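Local structure of putative retaining b-glycosidase (Saccharophagus degradans, 5A95) at residues 144-149 with 202-207; 231-236 with 252-257. The protein hydrolyses mixed-linkage beta-glucans as a family 5 glycoside hydrolase, probably with retention of configuration at the anomeric carbon. The protein carries 1 engineered substitution. All blocks are in the same frame, centred on the assembly; numbering follows the deposited sequence. Where two conformers were deposited one is given.

Interaction 1: 144-149 with 202-207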
loop_
_atom_site.group_PDB
_atom_site.type_symbol
_atom_site.label_atom_id
_atom_site.label_comp_id
_atom_site.label_asym_id
_atom_site.label_seq_id
_atom_site.Cartn_x
_atom_site.Cartn_y
_atom_site.Cartn_z
ATOM N N ILE A 144 2.467 -17.372 0.534
ATOM C CA ILE A 144 3.800 -17.884 0.835
ATOM C C ILE A 144 4.742 -16.713 0.650
ATOM O O ILE A 144 4.875 -16.204 -0.482
ATOM C CB ILE A 144 4.222 -19.039 -0.102
ATOM C CG1 ILE A 144 3.200 -20.172 -0.088
ATOM C CG2 ILE A 144 5.605 -19.532 0.318
ATOM C CD1 ILE A 144 3.578 -21.367 -0.926
ATOM N N GLY A 145 5.364 -16.249 1.731
ATOM C CA GLY A 145 6.254 -15.125 1.664
ATOM C C GLY A 145 6.236 -14.308 2.936
ATOM O O GLY A 145 5.941 -14.848 4.023
ATOM N N TYR A 146 6.537 -13.021 2.817
ATOM C CA TYR A 146 6.746 -12.171 3.978
ATOM C C TYR A 146 5.804 -10.993 3.904
ATOM O O TYR A 146 6.041 -10.002 3.192
ATOM C CB TYR A 146 8.232 -11.717 4.079
ATOM C CG TYR A 146 8.617 -11.272 5.459
ATOM C CD1 TYR A 146 8.457 -12.134 6.534
ATOM C CD2 TYR A 146 9.070 -9.995 5.710
ATOM C CE1 TYR A 146 8.756 -11.758 7.819
ATOM C CE2 TYR A 146 9.389 -9.609 7.007
ATOM C CZ TYR A 146 9.215 -10.497 8.055
ATOM O OH TYR A 146 9.492 -10.177 9.372
ATOM N N LEU A 147 4.713 -11.113 4.652
ATOM C CA LEU A 147 3.671 -10.119 4.593
ATOM C C LEU A 147 4.146 -8.709 4.981
ATOM O O LEU A 147 3.742 -7.733 4.360
ATOM C CB LEU A 147 2.449 -10.574 5.405
ATOM C CG LEU A 147 1.238 -9.673 5.380
ATOM C CD1 LEU A 147 0.703 -9.477 3.969
ATOM C CD2 LEU A 147 0.155 -10.233 6.281
ATOM N N PRO A 148 5.051 -8.589 5.979
ATOM C CA PRO A 148 5.452 -7.210 6.336
ATOM C C PRO A 148 6.072 -6.381 5.220
ATOM O O PRO A 148 5.922 -5.165 5.202
ATOM C CB PRO A 148 6.436 -7.404 7.497
ATOM C CG PRO A 148 5.918 -8.652 8.163
ATOM C CD PRO A 148 5.528 -9.552 6.995
ATOM N N THR A 149 6.786 -7.027 4.292
ATOM C CA THR A 149 7.341 -6.336 3.125
ATOM C C THR A 149 6.490 -6.542 1.874
ATOM O O THR A 149 6.816 -6.011 0.809
ATOM C CB THR A 149 8.760 -6.788 2.814
ATOM O OG1 THR A 149 8.730 -8.193 2.621
ATOM C CG2 THR A 149 9.724 -6.389 3.900
ATOM N N TRP A 202 10.974 -11.998 14.114
ATOM C CA TRP A 202 9.848 -12.499 14.897
ATOM C C TRP A 202 9.020 -11.383 15.509
ATOM O O TRP A 202 7.789 -11.441 15.470
ATOM C CB TRP A 202 10.328 -13.492 15.983
ATOM C CG TRP A 202 9.175 -14.015 16.781
ATOM C CD1 TRP A 202 8.852 -13.695 18.044
ATOM C CD2 TRP A 202 8.157 -14.893 16.303
ATOM N NE1 TRP A 202 7.692 -14.317 18.405
ATOM C CE2 TRP A 202 7.250 -15.078 17.367
ATOM C CE3 TRP A 202 7.943 -15.581 15.110
ATOM C CZ2 TRP A 202 6.131 -15.865 17.253
ATOM C CZ3 TRP A 202 6.832 -16.384 15.012
ATOM C CH2 TRP A 202 5.951 -16.534 16.075
ATOM N N ALA A 203 9.659 -10.378 16.093
ATOM C CA ALA A 203 8.857 -9.359 16.736
ATOM C C ALA A 203 7.883 -8.681 15.771
ATOM O O ALA A 203 6.726 -8.442 16.094
ATOM C CB ALA A 203 9.756 -8.330 17.429
ATOM N N GLU A 204 8.364 -8.378 14.576
ATOM C CA GLU A 204 7.531 -7.781 13.545
ATOM C C GLU A 204 6.359 -8.692 13.157
ATOM O O GLU A 204 5.214 -8.269 13.052
ATOM C CB GLU A 204 8.415 -7.481 12.342
ATOM C CG GLU A 204 7.727 -6.916 11.119
ATOM C CD GLU A 204 8.722 -6.581 10.036
ATOM O OE1 GLU A 204 9.482 -7.483 9.638
ATOM O OE2 GLU A 204 8.681 -5.432 9.527
ATOM N N TRP A 205 6.665 -9.960 12.994
ATOM C CA TRP A 205 5.655 -10.926 12.573
ATOM C C TRP A 205 4.628 -11.184 13.666
ATOM O O TRP A 205 3.424 -11.212 13.408
ATOM C CB TRP A 205 6.324 -12.208 12.065
ATOM C CG TRP A 205 5.394 -13.239 11.549
ATOM C CD1 TRP A 205 5.337 -14.545 11.935
ATOM C CD2 TRP A 205 4.423 -13.101 10.508
ATOM N NE1 TRP A 205 4.368 -15.215 11.244
ATOM C CE2 TRP A 205 3.792 -14.353 10.354
ATOM C CE3 TRP A 205 3.977 -12.037 9.732
ATOM C CZ2 TRP A 205 2.748 -14.543 9.472
ATOM C CZ3 TRP A 205 2.931 -12.228 8.875
ATOM C CH2 TRP A 205 2.320 -13.476 8.752
ATOM N N LYS A 206 5.108 -11.356 14.892
ATOM C CA LYS A 206 4.250 -11.490 16.067
ATOM C C LYS A 206 3.263 -10.320 16.175
ATOM O O LYS A 206 2.066 -10.514 16.340
ATOM C CB LYS A 206 5.140 -11.581 17.309
ATOM C CG LYS A 206 4.430 -11.464 18.662
ATOM C CD LYS A 206 5.472 -11.399 19.781
ATOM C CE LYS A 206 4.880 -11.313 21.173
ATOM N NZ LYS A 206 4.060 -10.109 21.361
ATOM N N THR A 207 3.782 -9.099 16.060
ATOM C CA THR A 207 2.952 -7.911 16.153
ATOM C C THR A 207 1.861 -7.889 15.092
ATOM O O THR A 207 0.714 -7.526 15.352
ATOM C CB THR A 207 3.837 -6.643 16.129
ATOM O OG1 THR A 207 4.709 -6.694 17.266
ATOM C CG2 THR A 207 3.020 -5.345 16.197
#

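Interaction 2: 231-236 with 252-257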
loop_
_atom_site.group_PDB
_atom_site.type_symbol
_atom_site.label_atom_id
_atom_site.label_comp_id
_atom_site.label_asym_id
_atom_site.label_seq_id
_atom_site.Cartn_x
_atom_site.Cartn_y
_atom_site.Cartn_z
ATOM N N ASN A 231 10.386 -20.263 8.019
ATOM C CA ASN A 231 10.802 -21.450 7.285
ATOM C C ASN A 231 9.593 -22.222 6.766
ATOM O O ASN A 231 9.527 -23.441 6.861
ATOM C CB ASN A 231 11.710 -22.350 8.148
ATOM C CG ASN A 231 12.408 -23.436 7.343
ATOM O OD1 ASN A 231 12.454 -23.396 6.114
ATOM N ND2 ASN A 231 12.871 -24.468 8.032
ATOM N N TRP A 232 8.676 -21.493 6.145
ATOM C CA TRP A 232 7.459 -22.054 5.575
ATOM C C TRP A 232 6.609 -22.761 6.643
ATOM O O TRP A 232 6.244 -23.940 6.510
ATOM C CB TRP A 232 7.746 -22.994 4.405
ATOM C CG TRP A 232 8.299 -22.358 3.151
ATOM C CD1 TRP A 232 7.571 -22.064 2.035
ATOM C CD2 TRP A 232 9.648 -22.011 2.860
ATOM N NE1 TRP A 232 8.389 -21.549 1.053
ATOM C CE2 TRP A 232 9.671 -21.518 1.522
ATOM C CE3 TRP A 232 10.844 -22.108 3.559
ATOM C CZ2 TRP A 232 10.835 -21.062 0.909
ATOM C CZ3 TRP A 232 12.000 -21.646 2.943
ATOM C CH2 TRP A 232 11.990 -21.138 1.634
ATOM N N ALA A 233 6.289 -22.026 7.707
ATOM C CA ALA A 233 5.450 -22.532 8.790
ATOM C C ALA A 233 6.053 -23.781 9.406
ATOM O O ALA A 233 5.358 -24.720 9.725
ATOM C CB ALA A 233 4.011 -22.802 8.306
ATOM N N TYR A 234 7.342 -23.754 9.664
ATOM C CA TYR A 234 8.027 -24.877 10.268
ATOM C C TYR A 234 8.599 -24.593 11.650
ATOM O O TYR A 234 8.581 -25.465 12.513
ATOM C CB TYR A 234 9.089 -25.459 9.311
ATOM C CG TYR A 234 9.636 -26.750 9.822
ATOM C CD1 TYR A 234 8.873 -27.917 9.800
ATOM C CD2 TYR A 234 10.908 -26.814 10.356
ATOM C CE1 TYR A 234 9.359 -29.082 10.334
ATOM C CE2 TYR A 234 11.413 -28.009 10.870
ATOM C CZ TYR A 234 10.607 -29.145 10.862
ATOM O OH TYR A 234 11.053 -30.342 11.409
ATOM N N ASP A 235 9.082 -23.382 11.892
ATOM C CA ASP A 235 9.786 -23.077 13.142
ATOM C C ASP A 235 8.902 -22.301 14.119
ATOM O O ASP A 235 8.690 -21.093 13.959
ATOM C CB ASP A 235 11.082 -22.299 12.849
ATOM C CG ASP A 235 11.914 -22.043 14.107
ATOM O OD1 ASP A 235 11.611 -22.633 15.163
ATOM O OD2 ASP A 235 12.889 -21.270 14.006
ATOM N N LEU A 236 8.405 -23.002 15.131
ATOM C CA LEU A 236 7.624 -22.383 16.205
ATOM C C LEU A 236 8.488 -22.004 17.410
ATOM O O LEU A 236 7.996 -21.395 18.333
ATOM C CB LEU A 236 6.514 -23.318 16.647
ATOM C CG LEU A 236 5.375 -23.529 15.673
ATOM C CD1 LEU A 236 4.389 -24.540 16.224
ATOM C CD2 LEU A 236 4.677 -22.202 15.349
ATOM N N ALA A 252 0.370 -23.417 13.819
ATOM C CA ALA A 252 0.513 -24.260 12.628
ATOM C C ALA A 252 1.921 -24.811 12.549
ATOM O O ALA A 252 2.888 -24.126 12.867
ATOM C CB ALA A 252 0.203 -23.462 11.363
ATOM N N ALA A 253 2.060 -25.989 11.962
ATOM C CA ALA A 253 3.339 -26.543 11.558
ATOM C C ALA A 253 3.124 -27.286 10.256
ATOM O O ALA A 253 2.096 -27.919 10.051
ATOM C CB ALA A 253 3.883 -27.498 12.607
ATOM N N HIS A 254 4.138 -27.236 9.380
ATOM C CA HIS A 254 4.107 -27.912 8.077
ATOM C C HIS A 254 5.279 -28.881 7.969
ATOM O O HIS A 254 6.292 -28.600 7.287
ATOM C CB HIS A 254 4.138 -26.897 6.940
ATOM C CG HIS A 254 2.857 -26.127 6.801
ATOM N ND1 HIS A 254 2.648 -25.210 5.791
ATOM C CD2 HIS A 254 1.709 -26.153 7.527
ATOM C CE1 HIS A 254 1.444 -24.697 5.908
ATOM N NE2 HIS A 254 0.843 -25.280 6.929
ATOM N N PRO A 255 5.182 -30.005 8.678
ATOM C CA PRO A 255 6.333 -30.877 8.783
ATOM C C PRO A 255 6.454 -31.866 7.603
ATOM O O PRO A 255 6.319 -33.095 7.758
ATOM C CB PRO A 255 6.061 -31.608 10.081
ATOM C CG PRO A 255 4.557 -31.752 10.099
ATOM C CD PRO A 255 4.066 -30.458 9.534
ATOM N N TYR A 256 6.752 -31.339 6.420
ATOM C CA TYR A 256 7.060 -32.193 5.295
ATOM C C TYR A 256 8.323 -33.037 5.580
ATOM O O TYR A 256 9.151 -32.654 6.421
ATOM C CB TYR A 256 7.183 -31.339 4.062
ATOM C CG TYR A 256 5.864 -30.897 3.461
ATOM C CD1 TYR A 256 4.931 -31.820 3.018
ATOM C CD2 TYR A 256 5.586 -29.553 3.250
ATOM C CE1 TYR A 256 3.755 -31.425 2.414
ATOM C CE2 TYR A 256 4.424 -29.155 2.618
ATOM C CZ TYR A 256 3.504 -30.089 2.216
ATOM O OH TYR A 256 2.343 -29.662 1.590
ATOM N N PRO A 257 8.484 -34.157 4.850
ATOM C CA PRO A 257 9.507 -35.116 5.244
ATOM C C PRO A 257 10.949 -34.643 5.253
ATOM O O PRO A 257 11.750 -35.112 6.067
ATOM C CB PRO A 257 9.347 -36.279 4.226
ATOM C CG PRO A 257 8.524 -35.728 3.107
ATOM C CD PRO A 257 7.624 -34.707 3.781
HETATM O O HOH W 1 7.441 -26.367 5.815
#

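Interaction 1: 144-149 with 202-207
Tyr146 reaches the start of helix 202-219 with its hydroxyl. Tyr146 OH donates to Glu204 OE1 at 2.7 Å, meeting it on the anti side and 22° out of the carboxylate plane. OE1 lies at the edge of the tyrosine ring, and the ring and carboxylate planes are turned 63° apart. The same OH has a weak second bond, to the backbone N of Asn201.

Leu147 lays CB 3.9 Å from CZ3 of Trp205. Its side chain also touches Leu208, one turn along the helix.

Pro148 is wedged among three groups. Pro148 CD sits 3.6 Å above the Tyr146 ring plane, over the ring centre. Pro148 CD is also 4.0 Å from Trp205 CE3, and the two side chains cross at about a right angle. On the carboxylate side, Pro148 CB lies 3.5 Å from Glu204 CD. Glu204 leaves the helix with CG opposite the backbone N (chi1 177°) and runs on extended, which carries its carboxylate to the tyrosine.

Trp205 points its indole N-H elsewhere, to Ala228 O, and that bond helps fix the six-membered ring against Leu147 and Pro148.

The contact thus joins the loop after barrel strand 136-144 to a helix start by one phenol-carboxylate hydrogen bond beside an apolar patch. The tyrosine hydroxyl and the nearby helix start would probably both favour a negatively charged Glu204.

Interaction 2: 231-236 with 252-257
The His254 ring carries Ala233 CB over one face. Ala233 CB is 3.8 Å from the centroid of the His254 ring and 14° off the normal, a CH-pi contact. At the ring edge ND1 bonds to Glu189 OE2 and NE2 to Thr290 OG1, so both nitrogens fix its rotation. The Tyr234 ring takes Pro255 at its edge, with CE1 3.8 Å from Pro255 CA. CG of Tyr234 stands opposite the backbone N (chi1 -170°), which swings the ring beside Pro255.

The backbones meet at Ala233 O. Ala233 O accepts from His254 N at 2.8 Å, with a bent N-H...O angle of 133°. Ala253 CA adds a CA-H...O contact to Ala233 O at 3.3 Å. A water donates to Trp232 O and to His254 O, bridging the two segments. Leu236 CD2 packs 3.6 Å from Ala252 O.

Residues 231-233 all have positive phi, so they make a short left-handed turn, and this turn brings Ala233 to the histidine. Pro255 is the centre of an inverse gamma turn.

Segment 231-236 lies beyond strand 224-227 of the (beta/alpha)8 barrel; segment 252-257 runs on from the end of adjacent parallel strand 250-252. Glu189 of strand 189-190 lies in an Asn-Glu-Pro sequence, consistent with the acid/base of other family 5 enzymes. Helix 267-279 packs on Tyr234, Ala253 and Pro255 through Trp278, and helix 312-323 reaches Pro255 through Ile316.

Interaction 1 closes along the chain before interaction 2 opens, and their centres are 15 Å apart. Three of the four segments lie at or just beyond the C-terminal ends of barrel strands: 136-144, 224-227 and 250-252. The fourth starts helix 202-219, which leads on to strand 224-227. The two contacts touch directly, with Ile144 CG2 3.5 Å from Trp232 NE1. Glu189 also links them, bonding to the backbone of Gly145 and the side chain of His254. Ile144 and Trp232 lie beside the bound glycan, at the barrel end where (beta/alpha)8 enzymes have their active sites. Interaction 1 otherwise extends to the barrel periphery, where Thr149 packs on Arg165 of the second subunit.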